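Local coordinates for protein AlkZ (Streptomyces sahachiroi, PDB 5UUJ) that belongs to the AlkZ-like DNA glycosylase family of the helix-turn-helix clan, at residues A[10-22]-A[213-225]. Numbering follows the deposited sequence.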
loop_
_atom_site.group_PDB
_atom_site.type_symbol
_atom_site.label_atom_id
_atom_site.label_comp_id
_atom_site.label_asym_id
_atom_site.label_seq_id
_atom_site.Cartn_x
_atom_site.Cartn_y
_atom_site.Cartn_z
ATOM N N ARG A 10 -3.192 3.620 22.534
ATOM C CA ARG A 10 -1.740 3.718 22.614
ATOM C C ARG A 10 -1.097 2.335 22.730
ATOM O O ARG A 10 0.041 2.148 22.313
ATOM C CB ARG A 10 -1.327 4.614 23.778
ATOM C CG ARG A 10 -1.490 6.091 23.453
ATOM C CD ARG A 10 -1.102 6.994 24.604
ATOM N NE ARG A 10 0.334 6.972 24.865
ATOM C CZ ARG A 10 0.954 7.811 25.687
ATOM N NH1 ARG A 10 0.271 8.749 26.330
ATOM N NH2 ARG A 10 2.264 7.719 25.864
ATOM N N GLN A 11 -1.822 1.367 23.281
ATOM C CA GLN A 11 -1.395 -0.025 23.185
ATOM C C GLN A 11 -1.396 -0.468 21.726
ATOM O O GLN A 11 -0.414 -1.024 21.237
ATOM C CB GLN A 11 -2.298 -0.944 24.001
ATOM C CG GLN A 11 -2.005 -0.961 25.484
ATOM C CD GLN A 11 -2.747 -2.073 26.196
ATOM O OE1 GLN A 11 -3.980 -2.090 26.228
ATOM N NE2 GLN A 11 -2.000 -3.017 26.758
ATOM N N VAL A 12 -2.509 -0.215 21.040
ATOM C CA VAL A 12 -2.663 -0.599 19.642
ATOM C C VAL A 12 -1.574 0.037 18.778
ATOM O O VAL A 12 -0.982 -0.630 17.933
ATOM C CB VAL A 12 -4.061 -0.208 19.105
ATOM C CG1 VAL A 12 -4.140 -0.347 17.583
ATOM C CG2 VAL A 12 -5.137 -1.064 19.767
ATOM N N PHE A 13 -1.301 1.320 18.999
ATOM C CA PHE A 13 -0.300 2.029 18.208
ATOM C C PHE A 13 1.079 1.403 18.378
ATOM O O PHE A 13 1.802 1.195 17.400
ATOM C CB PHE A 13 -0.243 3.509 18.595
ATOM C CG PHE A 13 -1.519 4.258 18.338
ATOM C CD1 PHE A 13 -2.397 3.854 17.343
ATOM C CD2 PHE A 13 -1.842 5.370 19.097
ATOM C CE1 PHE A 13 -3.569 4.547 17.109
ATOM C CE2 PHE A 13 -3.016 6.068 18.866
ATOM C CZ PHE A 13 -3.877 5.655 17.872
ATOM N N ALA A 14 1.439 1.107 19.624
ATOM C CA ALA A 14 2.723 0.486 19.920
ATOM C C ALA A 14 2.823 -0.892 19.271
ATOM O O ALA A 14 3.864 -1.255 18.723
ATOM C CB ALA A 14 2.927 0.378 21.419
ATOM N N TRP A 15 1.737 -1.655 19.335
ATOM C CA TRP A 15 1.719 -2.993 18.763
ATOM C C TRP A 15 1.853 -2.929 17.243
ATOM O O TRP A 15 2.625 -3.681 16.648
ATOM C CB TRP A 15 0.436 -3.730 19.150
ATOM C CG TRP A 15 0.389 -5.124 18.610
ATOM C CD1 TRP A 15 0.978 -6.231 19.149
ATOM C CD2 TRP A 15 -0.273 -5.561 17.417
ATOM N NE1 TRP A 15 0.725 -7.327 18.365
ATOM C CE2 TRP A 15 -0.041 -6.944 17.295
ATOM C CE3 TRP A 15 -1.036 -4.917 16.441
ATOM C CZ2 TRP A 15 -0.546 -7.696 16.237
ATOM C CZ3 TRP A 15 -1.540 -5.668 15.389
ATOM C CH2 TRP A 15 -1.292 -7.041 15.298
ATOM N N ARG A 16 1.104 -2.020 16.624
ATOM C CA ARG A 16 1.186 -1.820 15.179
ATOM C C ARG A 16 2.605 -1.452 14.757
ATOM O O ARG A 16 3.125 -1.985 13.777
ATOM C CB ARG A 16 0.211 -0.731 14.727
ATOM C CG ARG A 16 -1.246 -1.161 14.721
ATOM C CD ARG A 16 -2.168 0.004 14.424
ATOM N NE ARG A 16 -3.569 -0.406 14.380
ATOM C CZ ARG A 16 -4.596 0.432 14.284
ATOM N NH1 ARG A 16 -4.389 1.739 14.224
ATOM N NH2 ARG A 16 -5.834 -0.038 14.254
HETATM N N MSE A 17 3.231 -0.548 15.501
HETATM C CA MSE A 17 4.576 -0.100 15.163
HETATM C C MSE A 17 5.605 -1.209 15.340
HETATM O O MSE A 17 6.639 -1.218 14.674
HETATM C CB MSE A 17 4.957 1.112 16.008
HETATM C CG MSE A 17 4.288 2.389 15.538
HETATM SE SE MSE A 17 4.963 3.952 16.475
HETATM C CE MSE A 17 4.924 5.224 14.999
ATOM N N GLN A 18 5.321 -2.142 16.237
ATOM C CA GLN A 18 6.160 -3.317 16.383
ATOM C C GLN A 18 5.995 -4.205 15.151
ATOM O O GLN A 18 6.977 -4.646 14.554
ATOM C CB GLN A 18 5.811 -4.073 17.667
ATOM C CG GLN A 18 6.561 -5.378 17.852
ATOM C CD GLN A 18 5.747 -6.591 17.426
ATOM O OE1 GLN A 18 6.132 -7.324 16.515
ATOM N NE2 GLN A 18 4.617 -6.811 18.093
ATOM N N ARG A 19 4.751 -4.441 14.753
ATOM C CA ARG A 19 4.472 -5.286 13.596
ATOM C C ARG A 19 4.996 -4.673 12.298
ATOM O O ARG A 19 5.365 -5.400 11.378
ATOM C CB ARG A 19 2.969 -5.546 13.475
ATOM C CG ARG A 19 2.357 -6.272 14.665
ATOM C CD ARG A 19 2.850 -7.698 14.779
ATOM N NE ARG A 19 2.487 -8.504 13.617
ATOM C CZ ARG A 19 2.947 -9.727 13.381
ATOM N NH1 ARG A 19 3.798 -10.299 14.224
ATOM N NH2 ARG A 19 2.558 -10.382 12.297
ATOM N N GLN A 20 5.041 -3.344 12.231
ATOM C CA GLN A 20 5.430 -2.643 11.007
ATOM C C GLN A 20 6.920 -2.290 10.965
ATOM O O GLN A 20 7.345 -1.482 10.136
ATOM C CB GLN A 20 4.602 -1.366 10.845
ATOM C CG GLN A 20 3.127 -1.613 10.582
ATOM C CD GLN A 20 2.338 -0.323 10.461
ATOM O OE1 GLN A 20 2.839 0.679 9.947
ATOM N NE2 GLN A 20 1.102 -0.337 10.947
ATOM N N PHE A 21 7.696 -2.897 11.860
ATOM C CA PHE A 21 9.146 -2.710 11.920
ATOM C C PHE A 21 9.558 -1.265 12.201
ATOM O O PHE A 21 10.641 -0.837 11.798
ATOM C CB PHE A 21 9.805 -3.176 10.616
ATOM C CG PHE A 21 9.486 -4.594 10.242
ATOM C CD1 PHE A 21 9.815 -5.638 11.091
ATOM C CD2 PHE A 21 8.873 -4.887 9.035
ATOM C CE1 PHE A 21 9.530 -6.948 10.746
ATOM C CE2 PHE A 21 8.586 -6.195 8.685
ATOM C CZ PHE A 21 8.914 -7.227 9.541
ATOM N N LEU A 22 8.707 -0.519 12.899
ATOM C CA LEU A 22 9.019 0.864 13.251
ATOM C C LEU A 22 9.700 0.968 14.617
ATOM O O LEU A 22 10.694 1.679 14.758
ATOM C CB LEU A 22 7.750 1.719 13.224
ATOM C CG LEU A 22 7.213 2.027 11.820
ATOM C CD1 LEU A 22 5.853 2.704 11.893
ATOM C CD2 LEU A 22 8.185 2.897 11.036
ATOM N N LYS A 213 -6.079 -11.740 7.195
ATOM C CA LYS A 213 -5.013 -12.101 8.125
ATOM C C LYS A 213 -3.826 -11.157 7.998
ATOM O O LYS A 213 -3.322 -10.639 8.995
ATOM C CB LYS A 213 -4.536 -13.535 7.887
ATOM C CG LYS A 213 -5.029 -14.546 8.909
ATOM C CD LYS A 213 -4.211 -15.838 8.870
ATOM C CE LYS A 213 -2.776 -15.615 9.349
ATOM N NZ LYS A 213 -2.022 -16.886 9.533
ATOM N N ALA A 214 -3.376 -10.953 6.764
ATOM C CA ALA A 214 -2.238 -10.086 6.493
ATOM C C ALA A 214 -2.526 -8.653 6.934
ATOM O O ALA A 214 -1.672 -7.998 7.531
ATOM C CB ALA A 214 -1.882 -10.123 5.014
ATOM N N TYR A 215 -3.732 -8.176 6.645
ATOM C CA TYR A 215 -4.111 -6.815 7.000
ATOM C C TYR A 215 -4.120 -6.606 8.515
ATOM O O TYR A 215 -3.500 -5.672 9.024
ATOM C CB TYR A 215 -5.486 -6.465 6.426
ATOM C CG TYR A 215 -5.931 -5.074 6.807
ATOM C CD1 TYR A 215 -5.467 -3.962 6.115
ATOM C CD2 TYR A 215 -6.793 -4.869 7.873
ATOM C CE1 TYR A 215 -5.857 -2.686 6.471
ATOM C CE2 TYR A 215 -7.192 -3.597 8.236
ATOM C CZ TYR A 215 -6.719 -2.510 7.533
ATOM O OH TYR A 215 -7.113 -1.245 7.896
ATOM N N LEU A 216 -4.825 -7.476 9.230
ATOM C CA LEU A 216 -4.941 -7.356 10.682
ATOM C C LEU A 216 -3.595 -7.554 11.374
ATOM O O LEU A 216 -3.380 -7.061 12.481
ATOM C CB LEU A 216 -5.951 -8.368 11.223
ATOM C CG LEU A 216 -7.412 -8.172 10.814
ATOM C CD1 LEU A 216 -8.267 -9.269 11.423
ATOM C CD2 LEU A 216 -7.935 -6.797 11.223
ATOM N N GLY A 217 -2.691 -8.269 10.711
ATOM C CA GLY A 217 -1.378 -8.538 11.265
ATOM C C GLY A 217 -0.474 -7.319 11.300
ATOM O O GLY A 217 0.569 -7.339 11.952
ATOM N N ALA A 218 -0.869 -6.260 10.599
ATOM C CA ALA A 218 -0.085 -5.029 10.553
ATOM C C ALA A 218 -0.876 -3.829 11.066
ATOM O O ALA A 218 -0.307 -2.927 11.683
ATOM C CB ALA A 218 0.395 -4.767 9.132
ATOM N N TYR A 219 -2.184 -3.824 10.811
ATOM C CA TYR A 219 -3.020 -2.657 11.089
ATOM C C TYR A 219 -4.207 -2.962 12.000
ATOM O O TYR A 219 -5.118 -2.141 12.137
ATOM C CB TYR A 219 -3.528 -2.062 9.773
ATOM C CG TYR A 219 -2.452 -1.926 8.723
ATOM C CD1 TYR A 219 -1.398 -1.032 8.886
ATOM C CD2 TYR A 219 -2.485 -2.695 7.569
ATOM C CE1 TYR A 219 -0.410 -0.911 7.930
ATOM C CE2 TYR A 219 -1.503 -2.576 6.607
ATOM C CZ TYR A 219 -0.470 -1.686 6.791
ATOM O OH TYR A 219 0.507 -1.580 5.831
ATOM N N GLY A 220 -4.200 -4.139 12.617
ATOM C CA GLY A 220 -5.232 -4.496 13.571
ATOM C C GLY A 220 -5.056 -3.740 14.877
ATOM O O GLY A 220 -4.011 -3.133 15.099
ATOM N N PRO A 221 -6.088 -3.742 15.738
ATOM C CA PRO A 221 -7.429 -4.259 15.446
ATOM C C PRO A 221 -8.155 -3.338 14.470
ATOM O O PRO A 221 -7.799 -2.163 14.387
ATOM C CB PRO A 221 -8.122 -4.268 16.818
ATOM C CG PRO A 221 -7.019 -4.106 17.830
ATOM C CD PRO A 221 -5.960 -3.314 17.141
ATOM N N ALA A 222 -9.141 -3.856 13.744
ATOM C CA ALA A 222 -9.856 -3.050 12.763
ATOM C C ALA A 222 -11.260 -3.579 12.519
ATOM O O ALA A 222 -11.555 -4.742 12.794
ATOM C CB ALA A 222 -9.079 -3.003 11.459
ATOM N N THR A 223 -12.123 -2.709 12.006
ATOM C CA THR A 223 -13.481 -3.089 11.645
ATOM C C THR A 223 -13.527 -3.572 10.203
ATOM O O THR A 223 -12.568 -3.404 9.445
ATOM C CB THR A 223 -14.463 -1.915 11.797
ATOM O OG1 THR A 223 -14.144 -0.901 10.835
ATOM C CG2 THR A 223 -14.401 -1.329 13.202
ATOM N N ILE A 224 -14.654 -4.164 9.831
ATOM C CA ILE A 224 -14.887 -4.578 8.457
ATOM C C ILE A 224 -14.861 -3.368 7.529
ATOM O O ILE A 224 -14.299 -3.431 6.437
ATOM C CB ILE A 224 -16.233 -5.317 8.323
ATOM C CG1 ILE A 224 -16.133 -6.676 9.017
ATOM C CG2 ILE A 224 -16.627 -5.492 6.848
ATOM C CD1 ILE A 224 -17.435 -7.434 9.094
ATOM N N GLU A 225 -15.469 -2.271 7.972
ATOM C CA GLU A 225 -15.530 -1.049 7.175
ATOM C C GLU A 225 -14.135 -0.510 6.885
ATOM O O GLU A 225 -13.827 -0.115 5.759
ATOM C CB GLU A 225 -16.360 0.018 7.894
ATOM C CG GLU A 225 -16.428 1.350 7.159
ATOM C CD GLU A 225 -17.374 2.340 7.812
ATOM O OE1 GLU A 225 -17.926 2.024 8.889
ATOM O OE2 GLU A 225 -17.567 3.439 7.247
#
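Arg19 NE donates to Gly217 O over 2.8 Å, nearly straight (172° at the hydrogen), with the acceptor in the guanidinium plane and the donor in the carbonyl plane. The Arg19 chain folds at chi2 and chi3, which curls NE back to that oxygen; its CG, set beside the backbone N by chi1, lies over one face of the Trp15 ring, offset toward its rim. The indole presents its edge to Leu216 O, 3.5 Å from CH2, while its NE1 is hydrogen-bonded to Glu271. Arg16, extended from CG to NE, reaches further along the chain: NE bonds Gly220 O from above the carbonyl plane (2.9 Å), and NH2 takes Pro221 O through a more bent bond, so two hydrogen bonds made near the guanidinium plane restrict the group's rotation. Val12 CG1 lies against one face of this guanidinium and meets Pro221 CD at 3.5 Å, the proline following a cis peptide. Gln20 NE2 bonds Ala218 O (3.0 Å), and its amide crosses the Tyr219 ring with planes 67° apart; the Tyr219 hydroxyl bonds Leu37 O. Side-chain donors thus reach the carbonyls of Gly217, Ala218, Gly220 and Pro221. With segment axes 8.5 Å apart at 117°, side-chain donors from helix 9-19 and the residue after it meet backbone carbonyls at the last turn of helix 204-219 and the cis-proline loop that follows, joining the two helices within the AlkZ-like fold.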